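Local coordinates for protein cystathionine gamma-synthase (Xanthomonas oryzae pv. oryzae KACC 10331, PDB 6LD7) that probably makes cystathionine by a pyridoxal 5'-phosphate-dependent gamma-replacement reaction in the methionine biosynthesis pathway, at residues L105-D110 with G114-F119; I131-D134 with R139-A142; I154-P157 with R163-D166; T181-T186 with Q193-F198; P295-A300 with K305-M310. The protein carries 1 engineered substitution. All coordinates share one frame; numbering follows the deposited sequence.

Contact 1: L105-D110 with G114-F119; sequences LVVPHD and GSWRLF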
# COMPACT_ATOMS: atom_id res chain seq x y z
N LEU C 105 12.88 -23.83 30.33
CA LEU C 105 11.63 -23.16 29.97
C LEU C 105 10.49 -24.13 30.31
O LEU C 105 10.51 -25.30 29.88
CB LEU C 105 11.63 -22.87 28.47
CG LEU C 105 10.26 -22.49 27.89
CD1 LEU C 105 9.91 -21.09 28.37
CD2 LEU C 105 10.29 -22.53 26.34
N VAL C 106 9.48 -23.60 30.98
CA VAL C 106 8.26 -24.37 31.24
C VAL C 106 7.21 -23.97 30.21
O VAL C 106 6.96 -22.82 30.06
CB VAL C 106 7.75 -24.11 32.66
CG1 VAL C 106 6.53 -24.95 32.91
CG2 VAL C 106 8.84 -24.38 33.66
N VAL C 107 6.60 -24.95 29.58
CA VAL C 107 5.61 -24.81 28.47
C VAL C 107 4.35 -25.54 28.87
O VAL C 107 4.42 -26.67 29.32
CB VAL C 107 6.22 -25.48 27.23
CG1 VAL C 107 5.26 -25.48 26.12
CG2 VAL C 107 7.45 -24.69 26.88
N PRO C 108 3.16 -24.97 28.61
CA PRO C 108 1.91 -25.68 28.82
C PRO C 108 1.85 -26.90 27.90
O PRO C 108 2.22 -26.76 26.78
CB PRO C 108 0.81 -24.69 28.40
CG PRO C 108 1.51 -23.36 28.50
CD PRO C 108 2.96 -23.60 28.11
N HIS C 109 1.30 -27.99 28.40
CA HIS C 109 1.04 -29.24 27.66
C HIS C 109 0.22 -28.92 26.40
O HIS C 109 0.39 -29.56 25.42
CB HIS C 109 0.47 -30.24 28.67
CG HIS C 109 -0.97 -30.01 29.01
ND1 HIS C 109 -1.46 -28.82 29.63
CD2 HIS C 109 -2.06 -30.75 28.71
CE1 HIS C 109 -2.78 -28.88 29.70
NE2 HIS C 109 -3.16 -30.03 29.13
N ASP C 110 -0.69 -27.96 26.40
CA ASP C 110 -1.60 -27.79 25.25
C ASP C 110 -1.25 -26.48 24.50
O ASP C 110 -2.12 -25.89 23.89
CB ASP C 110 -3.04 -27.83 25.78
CG ASP C 110 -3.37 -26.78 26.85
OD1 ASP C 110 -2.47 -26.05 27.26
OD2 ASP C 110 -4.59 -26.71 27.28
N GLY C 114 2.65 -24.29 16.74
CA GLY C 114 3.83 -23.58 16.17
C GLY C 114 4.82 -23.27 17.30
O GLY C 114 6.05 -23.39 17.14
N SER C 115 4.30 -23.04 18.49
CA SER C 115 5.13 -22.74 19.68
C SER C 115 5.85 -24.04 20.02
O SER C 115 7.09 -24.02 20.10
CB SER C 115 4.30 -22.19 20.84
OG SER C 115 3.62 -20.98 20.48
N TRP C 116 5.13 -25.16 20.11
CA TRP C 116 5.75 -26.50 20.40
C TRP C 116 6.84 -26.83 19.34
O TRP C 116 7.91 -27.35 19.74
CB TRP C 116 4.70 -27.65 20.47
CG TRP C 116 4.24 -27.87 21.88
CD1 TRP C 116 2.99 -27.59 22.43
CD2 TRP C 116 5.07 -28.32 22.97
NE1 TRP C 116 3.02 -27.82 23.79
CE2 TRP C 116 4.29 -28.24 24.15
CE3 TRP C 116 6.41 -28.75 23.06
CZ2 TRP C 116 4.79 -28.69 25.38
CZ3 TRP C 116 6.91 -29.09 24.29
CH2 TRP C 116 6.10 -29.10 25.43
N ARG C 117 6.56 -26.64 18.05
CA ARG C 117 7.51 -26.98 16.94
C ARG C 117 8.82 -26.20 17.16
O ARG C 117 9.92 -26.83 17.15
CB ARG C 117 6.82 -26.68 15.62
CG ARG C 117 7.75 -26.61 14.42
CD ARG C 117 7.11 -26.32 13.10
NE ARG C 117 6.18 -25.17 12.85
CZ ARG C 117 6.09 -23.85 13.34
NH1 ARG C 117 6.80 -23.19 14.35
NH2 ARG C 117 5.13 -23.18 12.70
N LEU C 118 8.70 -24.91 17.49
CA LEU C 118 9.88 -24.04 17.70
C LEU C 118 10.61 -24.47 18.98
O LEU C 118 11.88 -24.70 18.92
CB LEU C 118 9.49 -22.56 17.70
CG LEU C 118 10.66 -21.63 18.00
CD1 LEU C 118 11.81 -21.83 16.98
CD2 LEU C 118 10.22 -20.19 18.05
N PHE C 119 9.88 -24.65 20.10
CA PHE C 119 10.53 -25.10 21.35
C PHE C 119 11.20 -26.45 21.12
O PHE C 119 12.31 -26.57 21.53
CB PHE C 119 9.55 -25.20 22.51
CG PHE C 119 8.72 -23.98 22.77
CD1 PHE C 119 9.24 -22.70 22.54
CD2 PHE C 119 7.46 -24.08 23.31
CE1 PHE C 119 8.48 -21.57 22.81
CE2 PHE C 119 6.69 -22.95 23.53
CZ PHE C 119 7.19 -21.70 23.28

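Contact 2: I131-D134 with R139-A142; sequences ITAD and RSLA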
# COMPACT_ATOMS: atom_id res chain seq x y z
N ILE C 131 10.51 -28.17 30.08
CA ILE C 131 9.64 -28.93 31.02
C ILE C 131 8.22 -28.71 30.53
O ILE C 131 7.84 -27.56 30.31
CB ILE C 131 9.83 -28.47 32.47
CG1 ILE C 131 11.21 -28.81 33.01
CG2 ILE C 131 8.81 -29.14 33.39
CD1 ILE C 131 11.52 -28.08 34.30
N THR C 132 7.45 -29.76 30.34
CA THR C 132 6.03 -29.62 30.02
C THR C 132 5.21 -29.74 31.31
O THR C 132 5.62 -30.41 32.23
CB THR C 132 5.66 -30.45 28.79
OG1 THR C 132 4.41 -30.98 29.24
CG2 THR C 132 6.66 -31.47 28.36
N ALA C 133 4.15 -28.96 31.44
CA ALA C 133 3.34 -28.86 32.68
C ALA C 133 1.92 -28.55 32.28
O ALA C 133 1.68 -27.87 31.26
CB ALA C 133 3.86 -27.81 33.60
N ASP C 134 0.99 -29.06 33.06
CA ASP C 134 -0.42 -28.62 33.01
C ASP C 134 -0.54 -27.53 34.06
O ASP C 134 -0.60 -27.83 35.27
CB ASP C 134 -1.37 -29.81 33.20
CG ASP C 134 -2.83 -29.39 33.06
OD1 ASP C 134 -3.13 -28.11 33.20
OD2 ASP C 134 -3.64 -30.31 32.84
N ARG C 139 -0.00 -29.49 41.27
CA ARG C 139 1.16 -30.36 41.50
C ARG C 139 2.07 -30.34 40.24
O ARG C 139 3.29 -30.33 40.39
CB ARG C 139 0.73 -31.79 41.91
CG ARG C 139 1.91 -32.70 42.22
CD ARG C 139 2.85 -32.06 43.27
NE ARG C 139 3.95 -32.98 43.59
CZ ARG C 139 3.87 -33.94 44.53
NH1 ARG C 139 4.87 -34.75 44.78
NH2 ARG C 139 2.84 -34.00 45.32
N SER C 140 1.51 -30.33 39.05
CA SER C 140 2.26 -30.24 37.76
C SER C 140 3.07 -28.95 37.75
O SER C 140 4.28 -28.98 37.55
CB SER C 140 1.35 -30.32 36.61
OG SER C 140 2.12 -30.44 35.40
N LEU C 141 2.45 -27.85 38.12
CA LEU C 141 3.18 -26.58 38.18
C LEU C 141 4.27 -26.71 39.22
O LEU C 141 5.36 -26.27 38.94
CB LEU C 141 2.25 -25.43 38.58
CG LEU C 141 2.98 -24.11 38.76
CD1 LEU C 141 3.67 -23.71 37.46
CD2 LEU C 141 2.04 -23.02 39.28
N ALA C 142 3.94 -27.17 40.45
CA ALA C 142 4.89 -27.13 41.58
C ALA C 142 6.12 -27.97 41.20
O ALA C 142 7.20 -27.58 41.61
CB ALA C 142 4.27 -27.58 42.91

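Contact 3: I154-P157 with R163-D166; sequences IETP and RITD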
# COMPACT_ATOMS: atom_id res chain seq x y z
N ILE C 154 2.72 -19.01 29.68
CA ILE C 154 1.29 -19.24 29.89
C ILE C 154 0.53 -18.91 28.63
O ILE C 154 0.73 -17.81 28.09
CB ILE C 154 0.80 -18.40 31.04
CG1 ILE C 154 1.61 -18.62 32.29
CG2 ILE C 154 -0.68 -18.59 31.25
CD1 ILE C 154 1.30 -17.63 33.32
N GLU C 155 -0.38 -19.76 28.22
CA GLU C 155 -1.26 -19.44 27.07
C GLU C 155 -2.69 -19.67 27.52
O GLU C 155 -3.17 -20.86 27.73
CB GLU C 155 -0.89 -20.28 25.85
CG GLU C 155 -1.69 -19.96 24.60
CD GLU C 155 -1.39 -20.90 23.45
OE1 GLU C 155 -2.40 -21.20 22.69
OE2 GLU C 155 -0.13 -21.36 23.34
N THR C 156 -3.38 -18.57 27.81
CA THR C 156 -4.77 -18.70 28.30
C THR C 156 -5.68 -17.72 27.60
O THR C 156 -5.40 -16.52 27.66
CB THR C 156 -5.15 -18.10 29.66
OG1 THR C 156 -4.26 -17.33 30.48
CG2 THR C 156 -6.13 -18.95 30.37
N PRO C 157 -6.91 -18.11 27.24
CA PRO C 157 -7.36 -19.49 27.16
C PRO C 157 -6.57 -20.33 26.15
O PRO C 157 -6.01 -19.76 25.21
CB PRO C 157 -8.79 -19.37 26.59
CG PRO C 157 -9.20 -17.97 26.91
CD PRO C 157 -7.91 -17.21 26.73
N ARG C 163 -9.19 -24.04 27.93
CA ARG C 163 -8.74 -24.18 29.35
C ARG C 163 -8.23 -22.85 29.82
O ARG C 163 -7.54 -22.12 29.06
CB ARG C 163 -7.65 -25.26 29.54
CG ARG C 163 -7.95 -26.62 28.92
CD ARG C 163 -8.87 -27.43 29.81
NE ARG C 163 -10.23 -27.33 29.42
CZ ARG C 163 -11.14 -28.33 29.15
NH1 ARG C 163 -10.88 -29.64 29.19
NH2 ARG C 163 -12.36 -27.92 28.86
N ILE C 164 -8.59 -22.51 31.04
CA ILE C 164 -8.21 -21.23 31.65
C ILE C 164 -7.08 -21.47 32.63
O ILE C 164 -7.24 -22.27 33.55
CB ILE C 164 -9.45 -20.64 32.29
CG1 ILE C 164 -10.66 -20.63 31.34
CG2 ILE C 164 -9.19 -19.26 32.84
CD1 ILE C 164 -10.49 -19.73 30.17
N THR C 165 -5.97 -20.78 32.50
CA THR C 165 -4.91 -20.81 33.49
C THR C 165 -5.10 -19.61 34.39
O THR C 165 -5.32 -18.46 33.89
CB THR C 165 -3.55 -20.70 32.82
OG1 THR C 165 -3.46 -21.76 31.86
CG2 THR C 165 -2.42 -20.73 33.81
N ASP C 166 -4.87 -19.84 35.67
CA ASP C 166 -5.05 -18.81 36.71
C ASP C 166 -3.81 -17.96 36.76
O ASP C 166 -2.74 -18.40 37.26
CB ASP C 166 -5.46 -19.51 38.01
CG ASP C 166 -5.61 -18.58 39.20
OD1 ASP C 166 -5.13 -17.37 39.15
OD2 ASP C 166 -6.24 -19.08 40.14
O HOH W 1 -1.14 -22.08 30.09
O HOH W 2 -4.75 -22.12 29.57

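Contact 4: T181-T186 with Q193-F198; sequences TVVDNT and QKPLDF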
# COMPACT_ATOMS: atom_id res chain seq x y z
N THR C 181 7.80 -14.77 33.81
CA THR C 181 6.62 -15.28 33.10
C THR C 181 6.38 -14.49 31.81
O THR C 181 6.52 -13.24 31.80
CB THR C 181 5.41 -15.20 34.04
OG1 THR C 181 5.45 -13.88 34.60
CG2 THR C 181 5.56 -16.29 35.07
N VAL C 182 5.99 -15.22 30.78
CA VAL C 182 5.55 -14.66 29.49
C VAL C 182 4.15 -15.20 29.22
O VAL C 182 3.95 -16.40 29.31
CB VAL C 182 6.55 -14.95 28.34
CG1 VAL C 182 6.83 -16.41 28.04
CG2 VAL C 182 6.03 -14.31 27.05
N VAL C 183 3.20 -14.32 28.92
CA VAL C 183 1.85 -14.77 28.56
C VAL C 183 1.58 -14.51 27.09
O VAL C 183 1.68 -13.35 26.63
CB VAL C 183 0.83 -14.06 29.43
CG1 VAL C 183 -0.55 -14.62 29.18
CG2 VAL C 183 1.22 -14.15 30.90
N ASP C 184 1.12 -15.55 26.42
CA ASP C 184 0.61 -15.45 25.04
C ASP C 184 -0.86 -15.08 25.16
O ASP C 184 -1.62 -15.98 25.41
CB ASP C 184 0.83 -16.76 24.27
CG ASP C 184 0.50 -16.61 22.79
OD1 ASP C 184 -0.31 -15.68 22.48
OD2 ASP C 184 1.03 -17.44 21.98
N ASN C 185 -1.17 -13.80 24.90
CA ASN C 185 -2.49 -13.15 25.07
C ASN C 185 -3.21 -12.98 23.71
O ASN C 185 -4.12 -12.17 23.59
CB ASN C 185 -2.28 -11.80 25.77
CG ASN C 185 -3.55 -11.25 26.44
OD1 ASN C 185 -3.73 -10.00 26.53
ND2 ASN C 185 -4.44 -12.16 26.81
N THR C 186 -2.89 -13.82 22.73
CA THR C 186 -3.41 -13.72 21.37
C THR C 186 -4.92 -13.90 21.36
O THR C 186 -5.54 -13.08 20.71
CB THR C 186 -2.77 -14.75 20.44
OG1 THR C 186 -1.39 -14.45 20.36
CG2 THR C 186 -3.40 -14.73 19.07
N GLN C 193 -8.05 -8.95 28.41
CA GLN C 193 -7.18 -9.57 29.42
C GLN C 193 -5.88 -8.80 29.40
O GLN C 193 -5.27 -8.59 28.25
CB GLN C 193 -6.99 -11.09 29.16
CG GLN C 193 -6.17 -11.80 30.21
CD GLN C 193 -6.07 -13.27 29.89
OE1 GLN C 193 -5.28 -13.73 28.98
NE2 GLN C 193 -6.83 -14.04 30.66
N LYS C 194 -5.42 -8.49 30.58
CA LYS C 194 -4.19 -7.73 30.83
C LYS C 194 -3.26 -8.47 31.78
O LYS C 194 -3.17 -8.18 32.98
CB LYS C 194 -4.55 -6.36 31.36
CG LYS C 194 -5.26 -5.46 30.36
CD LYS C 194 -5.63 -4.07 30.92
CE LYS C 194 -4.36 -3.36 31.37
NZ LYS C 194 -4.65 -1.94 31.67
N PRO C 195 -2.45 -9.39 31.23
CA PRO C 195 -1.58 -10.22 32.06
C PRO C 195 -0.55 -9.44 32.88
O PRO C 195 -0.17 -9.90 34.00
CB PRO C 195 -0.95 -11.19 31.07
CG PRO C 195 -1.93 -11.22 29.94
CD PRO C 195 -2.42 -9.78 29.82
N LEU C 196 -0.16 -8.27 32.41
CA LEU C 196 0.85 -7.46 33.16
C LEU C 196 0.19 -6.92 34.41
O LEU C 196 0.94 -6.63 35.29
CB LEU C 196 1.47 -6.32 32.36
CG LEU C 196 2.10 -6.69 30.99
CD1 LEU C 196 2.71 -5.46 30.28
CD2 LEU C 196 3.17 -7.75 31.12
N ASP C 197 -1.13 -6.81 34.50
CA ASP C 197 -1.78 -6.35 35.74
C ASP C 197 -1.58 -7.42 36.83
O ASP C 197 -1.70 -7.06 37.94
CB ASP C 197 -3.29 -6.11 35.58
CG ASP C 197 -3.64 -4.84 34.81
OD1 ASP C 197 -2.72 -4.12 34.51
OD2 ASP C 197 -4.86 -4.58 34.54
N PHE C 198 -1.36 -8.68 36.48
CA PHE C 198 -1.19 -9.81 37.41
C PHE C 198 0.29 -10.00 37.70
O PHE C 198 0.64 -10.98 38.32
CB PHE C 198 -1.86 -11.04 36.80
CG PHE C 198 -3.35 -10.92 36.65
CD1 PHE C 198 -4.18 -11.21 37.71
CD2 PHE C 198 -3.94 -10.52 35.49
CE1 PHE C 198 -5.54 -11.05 37.64
CE2 PHE C 198 -5.31 -10.39 35.41
CZ PHE C 198 -6.11 -10.65 36.49

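Contact 5: P295-A300 with K305-M310; sequences PGHALA and KGFGAM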
# COMPACT_ATOMS: atom_id res chain seq x y z
N PRO C 295 -15.23 -25.67 32.78
CA PRO C 295 -14.22 -25.63 33.83
C PRO C 295 -13.39 -24.35 33.66
O PRO C 295 -12.87 -24.08 32.60
CB PRO C 295 -13.43 -26.94 33.66
CG PRO C 295 -13.77 -27.43 32.26
CD PRO C 295 -15.07 -26.79 31.83
N GLY C 296 -13.22 -23.58 34.73
CA GLY C 296 -12.58 -22.26 34.69
C GLY C 296 -13.54 -21.12 34.41
O GLY C 296 -13.03 -19.96 34.33
N HIS C 297 -14.87 -21.34 34.31
CA HIS C 297 -15.85 -20.25 34.13
C HIS C 297 -15.63 -19.12 35.11
O HIS C 297 -15.47 -17.93 34.68
CB HIS C 297 -17.26 -20.76 34.18
CG HIS C 297 -18.28 -19.69 34.12
ND1 HIS C 297 -18.58 -18.99 32.94
CD2 HIS C 297 -19.10 -19.20 35.10
CE1 HIS C 297 -19.52 -18.07 33.23
NE2 HIS C 297 -19.84 -18.18 34.56
N ALA C 298 -15.60 -19.44 36.40
CA ALA C 298 -15.54 -18.41 37.44
C ALA C 298 -14.21 -17.66 37.37
O ALA C 298 -14.17 -16.44 37.63
CB ALA C 298 -15.75 -19.01 38.85
N LEU C 299 -13.14 -18.41 37.12
CA LEU C 299 -11.82 -17.79 36.99
C LEU C 299 -11.78 -16.86 35.75
O LEU C 299 -11.40 -15.67 35.88
CB LEU C 299 -10.83 -18.97 36.92
CG LEU C 299 -9.43 -18.57 36.49
CD1 LEU C 299 -8.85 -17.63 37.54
CD2 LEU C 299 -8.61 -19.85 36.31
N ALA C 300 -12.38 -17.28 34.65
CA ALA C 300 -12.42 -16.45 33.43
C ALA C 300 -13.23 -15.19 33.73
O ALA C 300 -12.85 -14.11 33.22
CB ALA C 300 -12.98 -17.26 32.30
N LYS C 305 -12.08 -9.51 30.89
CA LYS C 305 -13.18 -8.53 30.83
C LYS C 305 -14.27 -9.05 29.90
O LYS C 305 -15.25 -8.35 29.76
CB LYS C 305 -12.68 -7.16 30.39
CG LYS C 305 -11.52 -6.70 31.27
CD LYS C 305 -10.65 -5.56 30.72
CE LYS C 305 -11.08 -4.22 31.29
NZ LYS C 305 -9.96 -3.26 31.20
N GLY C 306 -14.13 -10.23 29.29
CA GLY C 306 -15.29 -10.82 28.60
C GLY C 306 -14.91 -12.23 28.27
O GLY C 306 -13.72 -12.57 28.51
N PHE C 307 -15.80 -13.03 27.73
CA PHE C 307 -15.48 -14.47 27.52
C PHE C 307 -14.93 -14.69 26.09
O PHE C 307 -14.60 -15.81 25.77
CB PHE C 307 -16.76 -15.23 27.80
CG PHE C 307 -17.18 -15.14 29.24
CD1 PHE C 307 -16.35 -15.69 30.22
CD2 PHE C 307 -18.39 -14.57 29.61
CE1 PHE C 307 -16.74 -15.68 31.55
CE2 PHE C 307 -18.76 -14.54 30.95
CZ PHE C 307 -17.91 -15.07 31.91
N GLY C 308 -15.01 -13.69 25.20
CA GLY C 308 -14.38 -13.81 23.89
C GLY C 308 -15.28 -14.48 22.92
O GLY C 308 -16.52 -14.49 23.11
N ALA C 309 -14.71 -14.89 21.80
CA ALA C 309 -15.50 -15.30 20.64
C ALA C 309 -14.90 -16.53 19.97
O ALA C 309 -15.28 -16.84 18.85
CB ALA C 309 -15.67 -14.11 19.73
N MET C 310 -13.98 -17.22 20.62
CA MET C 310 -13.54 -18.58 20.20
C MET C 310 -14.32 -19.61 21.01
O MET C 310 -14.47 -19.46 22.21
CB MET C 310 -12.05 -18.81 20.47
CG MET C 310 -11.12 -17.79 19.77
SD MET C 310 -11.29 -17.83 17.95
CE MET C 310 -10.79 -19.56 17.76

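Contact 1: L105-D110 with G114-F119
Val107 and Leu105, on strand 104-108, pack against Trp116 and Phe119 of helix 113-124 within a beta-alpha-beta unit that strand 129-133 completes. Helix and strand run roughly antiparallel, at 151°, with their short axes 10.2 Å apart, and aromatic rings fill the interval. Val107 divides itself between both rings. Its CG1 branch, anti to the backbone N (chi1 175°), comes down over one face of the indole toward the rim, and the fit is tight, CG1 standing 3.3 Å from Trp116 CZ2. The other branch turns to the phenyl ring, where Val107 CG2 lies 3.6 Å from Phe119 CD2. Phe119, about one turn after Trp116, receives a methyl of Leu105: CD2 stands 4.0 Å from the ring centroid in a CH-pi contact over the face, and the two side chains cross at about a right angle. Behind the phenyl, the opposite face carries the carbonyl oxygen of Ser115.

The polar edge of the indole is less firmly engaged. Trp116 NE1 gives a weak hydrogen bond to Pro108 O, 3.3 Å long and bent to 129° at the hydrogen, with the oxygen at the ring's edge near its plane. Leu130 of strand 129-133 touches both aromatic residues, while Ile91 of helix 87-98 also meets Phe119. This is the packing of helix on parallel strand in a beta-alpha-beta crossover, here in the large domain of a fold-type I PLP enzyme.

Contact 2: I131-D134 with R139-A142
Ser140 turns its hydroxyl back from helix 138-145 onto the peptide that joins Ala133 to Asp134, at the very end of strand 129-133. The torsion makes this possible: OG stands trans to the serine's own nitrogen (chi1 -171°), beside its carbonyl carbon, which directs it off the helix toward the strand. There Ser140 OG accepts a hydrogen bond from Asp134 N, 2.9 Å long and fairly straight at 154°. The same oxygen lies over the preceding residue, 3.4 Å from Ala133 CA and 3.6 Å from Ala133 CB, whose methyl points at the helix. Ser140 CB takes up a third position, 3.4 Å from Asp134 O, so that the small side chain sits against the backbone at the end of the strand.

Asp134 orients differently. Its carboxylate, with CG anti to the backbone N, serves the connecting loop, where OD1 is hydrogen-bonded to Thr136 OG1. Leu141 contributes little across the contact and packs instead on Phe169 and Ala173 of helix 167-176, while Arg139 forms a salt bridge with Asp143 along its own helix.

Asp134 N lies beyond the strand pairing that Ala133 makes with Val107 and His109. A helix hydroxyl acting as acceptor therefore satisfies a backbone N-H where the edge strand gives way to loop, and ties the first turn of the helix to it.

Contact 3: I154-P157 with R163-D166
Ile154 and Thr165, with Pro157 and Ile164, make the dry face of this contact, while water fills the other side between the same two segments. On the dry side Ile154 CG2 meets Thr165 CG2 at 3.8 Å, methyl to methyl; in both residues the branch is anti to the backbone N, which lets the two methyls meet where the side chains cross at a slant. Further along, the ring of Pro157 lies side by side with Ile164, Pro157 CG being 3.9 Å from Ile164 CD1. The cis peptide before Pro157 bends the chain here, and Pro157 CA approaches Arg163 O at 3.2 Å in a CA-H...O contact. Thr156 sits between these pairs, but its methyl is modelled too close to the loop backbone for its exact placement to be trusted.

The wet side has two bridging waters and no direct backbone bonds. One accepts from Glu155 N at 3.1 Å and donates to Thr165 OG1 at 2.9 Å. The other donates to both Glu155 O and Arg163 O, the latter at 2.8 Å, and receives a bond of 2.7 Å from Thr165 OG1. Outward from it, the Arg163 side chain leads away along Asp110.

Beyond this point Asp166 caps the start of helix 167-176 through Phe169 N, and Thr165 O is bonded to Gln303. The threonine hydroxyl, donor to one water and acceptor from the other, is thus the hub of a small buried network: water supplies polar partners to Glu155 N, Glu155 O and Arg163 O and joins strand 151-155 to the loop.

Contact 4: T181-T186 with Q193-F198
Val183 and Pro195 supply the apolar half of this contact. The valine, near the end of strand 180-184, lies along the CB-CG side of the proline ring: Val183 CG2 touches Pro195 CB at 3.7 Å, and Val183 CG1 lies equally close to Pro195 CG. With CG1 anti to the backbone N (chi1 -174°), both branches are turned to the ring rather than one alone.

Amide groups make the second kind of meeting. The buried side chains of Asn185 and Gln193 cross at a slant, and their amides lie against each other with planes only 22° apart. Pro195 CD adjoins the Asn185 amide, linking the amides to the apolar pair.

This is the active-site end of a central strand in a fold-type I PLP enzyme. Asp184 OD2 comes close to N1 of the pyridoxal-modified lysine at position 209, consistent with the aspartate that faces the pyridine nitrogen in such enzymes.

Hydrogen bonds within the segments hold the two ends in shape. Asp184 OD1 receives both Thr186 OG1, at 2.7 Å on its syn lone pair, and Thr186 N, at 3.2 Å, the latter forming an Asx turn. Across the way, Asp197 N bonds to Lys194 O and Phe198 N to Pro195 O, setting the 3-10 turn that starts at the proline, while the salt bridge of Lys194 NZ with Asp197 OD2 is long, at 3.9 Å.

Contact 5: P295-A300 with K305-M310
His297 and Phe307 form the aromatic part of this contact between helix 297-303 and the loop that follows it. Their planes are nearly parallel, tilted by 20°, yet the rings are slid so far apart that they barely overlap, with centroids separated by 5.3 Å. The meeting is therefore local: His297 CE1 comes within 3.7 Å of Phe307 CZ, while His297 ND1 is hydrogen-bonded to Pro289 O, a bond that fixes how the imidazole is turned. The histidine reaches the phenyl because its CG lies opposite its own backbone N (chi1 175°).

A purely apolar touch adds to it. Ala300, one turn further along, points its methyl at the rim of the same phenyl, Ala300 CB standing 4.1 Å from Phe307 CE1 near the ring's plane. The helix that carries both partners begins after Gly296 at the N-cap, with Ala300 N bonded to Gly296 O at 2.8 Å.

The helix also packs by Leu299 on Ile164 and Asp166. Beyond Phe307 the chain joins the C-terminal sheet: Gly308 N is bonded to Gln267 of helix 259-277, Ala309 packs on that helix, and Met310 opens strand 310-315 beside strand 370-374.

Contacts 1 to 4 all reach one mixed sheet, each at a strand and the segment that follows it, whereas contact 5 lies beside the second sheet. Contacts 1, 3 and 4 are buried; contacts 2 and 5 are only partly so. Contacts 1 and 2 lie on neighbouring strands, Leu105 O meeting Ile131 N at 2.9 Å, and contacts 3 and 4 are joined likewise by Ile154 and Asp184. Chemistry follows place: aromatic rings of a covering helix in contact 1, a single serine bond at the edge strand in contact 2, waters in contact 3, a proline and two amides in contact 4, next to the strand end whose Asp184 nears the cofactor. Contact 5 touches contact 3 through Leu299 and Ile164.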